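PDB 3THA: tryptophan synthase alpha chain from Campylobacter jejuni, which probably cleaves indoleglycerol phosphate to indole and glyceraldehyde 3-phosphate, as the alpha subunit of the enzyme that completes tryptophan biosynthesis. Local coordinates for residues 26-29 and 30-34; 34-37 and 38-41. All coordinates share one frame; numbering follows the deposited sequence. Where two conformers were deposited one is given.

Interaction 1. Residues 26-29 and 30-34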
loop_
_atom_site.group_PDB
_atom_site.type_symbol
_atom_site.label_atom_id
_atom_site.label_comp_id
_atom_site.label_asym_id
_atom_site.label_seq_id
_atom_site.Cartn_x
_atom_site.Cartn_y
_atom_site.Cartn_z
ATOM N N ASN B 26 -2.555 -17.559 10.615
ATOM C CA ASN B 26 -2.010 -17.510 11.957
ATOM C C ASN B 26 -0.502 -17.782 11.935
ATOM O O ASN B 26 0.052 -18.164 10.902
ATOM C CB ASN B 26 -2.792 -18.377 12.980
ATOM C CG ASN B 26 -2.957 -19.836 12.548
ATOM O OD1 ASN B 26 -2.048 -20.423 11.970
ATOM N ND2 ASN B 26 -4.106 -20.435 12.872
ATOM N N LEU B 27 0.155 -17.522 13.057
ATOM C CA LEU B 27 1.583 -17.583 13.143
ATOM C C LEU B 27 2.059 -19.015 12.983
ATOM O O LEU B 27 3.073 -19.281 12.337
ATOM C CB LEU B 27 2.044 -17.016 14.487
ATOM C CG LEU B 27 3.523 -16.578 14.527
ATOM C CD1 LEU B 27 3.902 -15.643 13.336
ATOM C CD2 LEU B 27 3.883 -15.928 15.906
ATOM N N GLN B 28 1.309 -19.952 13.544
ATOM C CA GLN B 28 1.724 -21.339 13.474
ATOM C C GLN B 28 1.785 -21.853 12.029
ATOM O O GLN B 28 2.618 -22.704 11.706
ATOM C CB GLN B 28 0.848 -22.227 14.349
ATOM C CG GLN B 28 1.210 -23.712 14.270
ATOM C CD GLN B 28 2.681 -24.018 14.587
ATOM O OE1 GLN B 28 3.251 -23.476 15.538
ATOM N NE2 GLN B 28 3.287 -24.899 13.796
ATOM N N THR B 29 0.939 -21.315 11.156
ATOM C CA THR B 29 0.950 -21.705 9.731
ATOM C C THR B 29 2.142 -21.087 9.003
ATOM O O THR B 29 2.673 -21.674 8.051
ATOM C CB THR B 29 -0.312 -21.266 9.014
ATOM O OG1 THR B 29 -1.454 -21.523 9.851
ATOM C CG2 THR B 29 -0.462 -21.992 7.615
ATOM N N SER B 30 2.522 -19.889 9.448
ATOM C CA SER B 30 3.709 -19.190 8.944
ATOM C C SER B 30 4.939 -19.979 9.394
ATOM O O SER B 30 5.797 -20.281 8.583
ATOM C CB SER B 30 3.722 -17.705 9.383
ATOM O OG SER B 30 2.881 -16.900 8.541
ATOM N N GLU B 31 4.973 -20.379 10.664
ATOM C CA GLU B 31 6.026 -21.269 11.181
ATOM C C GLU B 31 6.138 -22.604 10.419
ATOM O O GLU B 31 7.193 -23.007 9.996
ATOM C CB GLU B 31 5.837 -21.535 12.683
ATOM C CG GLU B 31 6.946 -22.447 13.289
ATOM C CD GLU B 31 7.175 -22.233 14.787
ATOM O OE1 GLU B 31 6.825 -21.152 15.295
ATOM O OE2 GLU B 31 7.706 -23.145 15.465
ATOM N N ALA B 32 5.035 -23.284 10.220
ATOM C CA ALA B 32 5.127 -24.573 9.559
ATOM C C ALA B 32 5.531 -24.369 8.110
ATOM O O ALA B 32 6.287 -25.159 7.560
ATOM C CB ALA B 32 3.834 -25.353 9.691
ATOM N N PHE B 33 5.044 -23.290 7.502
ATOM C CA PHE B 33 5.492 -22.884 6.162
ATOM C C PHE B 33 7.018 -22.770 6.094
ATOM O O PHE B 33 7.656 -23.406 5.267
ATOM C CB PHE B 33 4.840 -21.547 5.704
ATOM C CG PHE B 33 5.264 -21.103 4.302
ATOM C CD1 PHE B 33 5.140 -21.955 3.216
ATOM C CD2 PHE B 33 5.764 -19.850 4.078
ATOM C CE1 PHE B 33 5.535 -21.570 1.940
ATOM C CE2 PHE B 33 6.156 -19.448 2.778
ATOM C CZ PHE B 33 6.052 -20.327 1.731
ATOM N N LEU B 34 7.577 -21.917 6.942
ATOM C CA LEU B 34 9.023 -21.632 6.941
ATOM C C LEU B 34 9.850 -22.898 7.102
ATOM O O LEU B 34 10.825 -23.104 6.410
ATOM C CB LEU B 34 9.372 -20.586 8.000
ATOM C CG LEU B 34 8.838 -19.185 7.581
ATOM C CD1 LEU B 34 8.916 -18.118 8.693
ATOM C CD2 LEU B 34 9.540 -18.693 6.337
#
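Residues 26-29 and 30-34 make one continuous run, the N-cap and nearly all of helix 27-35, and successive i to i+4 bonds tie them. Glu31 N gives the straightest, 2.8 Å to Leu27 O with an N-H...O angle of 172°. Ala32 N then reaches Gln28 O and Phe33 N reaches Thr29 O, each at 2.9 Å, whereas the opening bond, from Ser30 N to Asn26 O, is weak at 3.3 Å. Asn26 is the N-cap. Its OD1 accepts from Thr29 N at 3.2 Å, the donor lying in the carbonyl plane. Thr29 OG1 also approaches Asn26 OD1, but 2.5 Å is shorter than a normal hydrogen bond and the exact length is doubtful. Thr29 suits this place because its OG1 sits beside its own backbone N (chi1 -43°), facing the cap. On the outer side Gln28 bends at chi2, which carries its amide forward over the next turn: Gln28 NE2 lies 4.2 Å from Ala32 CB, and the amide is turned 49° from the Glu31 carboxylate. Asn26 and Thr29 thus serve the first turn, where amides lack helical carbonyl partners; Ser30 OG ties the helix to Gly23 N, Glu31 to Arg84 by a salt bridge, while Phe33 meets Phe234 edge-to-face.

Interaction 2. Residues 34-37 and 38-41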
loop_
_atom_site.group_PDB
_atom_site.type_symbol
_atom_site.label_atom_id
_atom_site.label_comp_id
_atom_site.label_asym_id
_atom_site.label_seq_id
_atom_site.Cartn_x
_atom_site.Cartn_y
_atom_site.Cartn_z
ATOM N N LEU B 34 7.577 -21.917 6.942
ATOM C CA LEU B 34 9.023 -21.632 6.941
ATOM C C LEU B 34 9.850 -22.898 7.102
ATOM O O LEU B 34 10.825 -23.104 6.410
ATOM C CB LEU B 34 9.372 -20.586 8.000
ATOM C CG LEU B 34 8.838 -19.185 7.581
ATOM C CD1 LEU B 34 8.916 -18.118 8.693
ATOM C CD2 LEU B 34 9.540 -18.693 6.337
ATOM N N GLN B 35 9.419 -23.771 7.995
ATOM C CA GLN B 35 10.137 -24.986 8.199
ATOM C C GLN B 35 10.144 -25.844 6.948
ATOM O O GLN B 35 11.000 -26.715 6.812
ATOM C CB GLN B 35 9.543 -25.764 9.382
ATOM C CG GLN B 35 9.610 -25.016 10.707
ATOM C CD GLN B 35 11.004 -25.014 11.354
ATOM O OE1 GLN B 35 12.046 -24.874 10.690
ATOM N NE2 GLN B 35 11.017 -25.147 12.676
ATOM N N ARG B 36 9.200 -25.630 6.038
ATOM C CA ARG B 36 9.142 -26.462 4.844
ATOM C C ARG B 36 9.737 -25.759 3.619
ATOM O O ARG B 36 9.681 -26.237 2.493
ATOM C CB ARG B 36 7.721 -26.988 4.616
ATOM C CG ARG B 36 7.371 -28.257 5.445
ATOM C CD ARG B 36 5.865 -28.534 5.519
ATOM N NE ARG B 36 5.380 -29.110 4.267
ATOM C CZ ARG B 36 4.186 -29.676 4.085
ATOM N NH1 ARG B 36 3.309 -29.760 5.079
ATOM N NH2 ARG B 36 3.873 -30.167 2.896
ATOM N N LEU B 37 10.346 -24.614 3.853
ATOM C CA LEU B 37 10.815 -23.775 2.762
ATOM C C LEU B 37 11.899 -24.491 1.947
ATOM O O LEU B 37 11.945 -24.377 0.735
ATOM C CB LEU B 37 11.300 -22.439 3.315
ATOM C CG LEU B 37 11.480 -21.286 2.359
ATOM C CD1 LEU B 37 10.122 -21.031 1.594
ATOM C CD2 LEU B 37 11.969 -20.050 3.133
ATOM N N ASP B 38 12.776 -25.202 2.633
ATOM C CA ASP B 38 13.797 -26.035 1.980
ATOM C C ASP B 38 13.256 -27.001 0.938
ATOM O O ASP B 38 13.921 -27.253 -0.039
ATOM C CB ASP B 38 14.626 -26.803 3.014
ATOM C CG ASP B 38 15.661 -25.923 3.680
ATOM O OD1 ASP B 38 15.851 -24.779 3.223
ATOM O OD2 ASP B 38 16.277 -26.369 4.663
ATOM N N GLN B 39 12.056 -27.530 1.128
ATOM C CA GLN B 39 11.491 -28.434 0.116
ATOM C C GLN B 39 10.542 -27.777 -0.864
ATOM O O GLN B 39 9.957 -28.479 -1.688
ATOM C CB GLN B 39 10.772 -29.627 0.735
ATOM C CG GLN B 39 11.561 -30.396 1.768
ATOM C CD GLN B 39 10.812 -30.353 3.089
ATOM O OE1 GLN B 39 9.799 -31.047 3.274
ATOM N NE2 GLN B 39 11.275 -29.483 4.001
ATOM N N SER B 40 10.358 -26.464 -0.786
ATOM C CA SER B 40 9.482 -25.807 -1.762
ATOM C C SER B 40 10.340 -25.306 -2.913
ATOM O O SER B 40 11.527 -25.121 -2.722
ATOM C CB SER B 40 8.737 -24.630 -1.120
ATOM O OG SER B 40 9.634 -23.551 -0.908
ATOM N N PRO B 41 9.756 -25.042 -4.097
ATOM C CA PRO B 41 10.633 -24.610 -5.186
ATOM C C PRO B 41 10.988 -23.098 -5.138
ATOM O O PRO B 41 11.607 -22.560 -6.069
ATOM C CB PRO B 41 9.819 -24.969 -6.431
ATOM C CG PRO B 41 8.403 -24.773 -6.006
ATOM C CD PRO B 41 8.336 -24.979 -4.492
#
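Leu37 O is gripped twice by Ser40, whose backbone N and hydroxyl OG each donate to it over 3.0 Å. The two donors approach differently: OG is tilted just 17° from the carbonyl plane, whereas N stands well above it. Serine suits this turn because its short side chain can fold back on the chain; with chi1 at 73°, OG lies between its own N and carbonyl carbon and faces Leu37. One residue earlier, Gln39 N donates to Arg36 O at 3.0 Å, an i to i+3 bond bent to 138° that belongs to the short 3-10 turn following the helix. Between the two segments the side chains meet at few points. Leu37 CD1 lies 3.6 Å from Ser40 OG, and Gln39, bent at chi2, brings NE2 back to 3.8 Å from Arg36 CA. Lys89 NZ also bonds Leu37 O, while Asp38 OD1 takes Lys88 N and Thr87 OG1, which joins the turn to the loop before strand 90-94. Arg36 and Ser40 pack on Met243 of helix 239-248, where Arg36 also forms a salt bridge with Asp240. Leu37, buried as befits its aliphatic side chain, meets Leu45 of strand 44-48, so the turn is set between the last helix and the barrel wall.

In the fold
Interactions 1 and 2 follow each other along the chain, share Leu34, and have centres about 11 Å apart. The first takes in the N-cap and almost the whole of helix 27-35; the second its last turn and the 3-10 turn beyond. Together they span most of the connection between strands 15-21 and 44-48, the first beta-alpha-beta crossover of the eight-stranded TIM barrel. Helix 27-35 lies between helices 239-248 and 75-83, against strand 44-48, so the barrel's first helix packs beside its last. Both contacts touch Leu45, the residue before Glu46 in sequence; the side chains of Phe33 and Leu37 are about 9 and 10 Å from that of Glu46, a predicted proton acceptor.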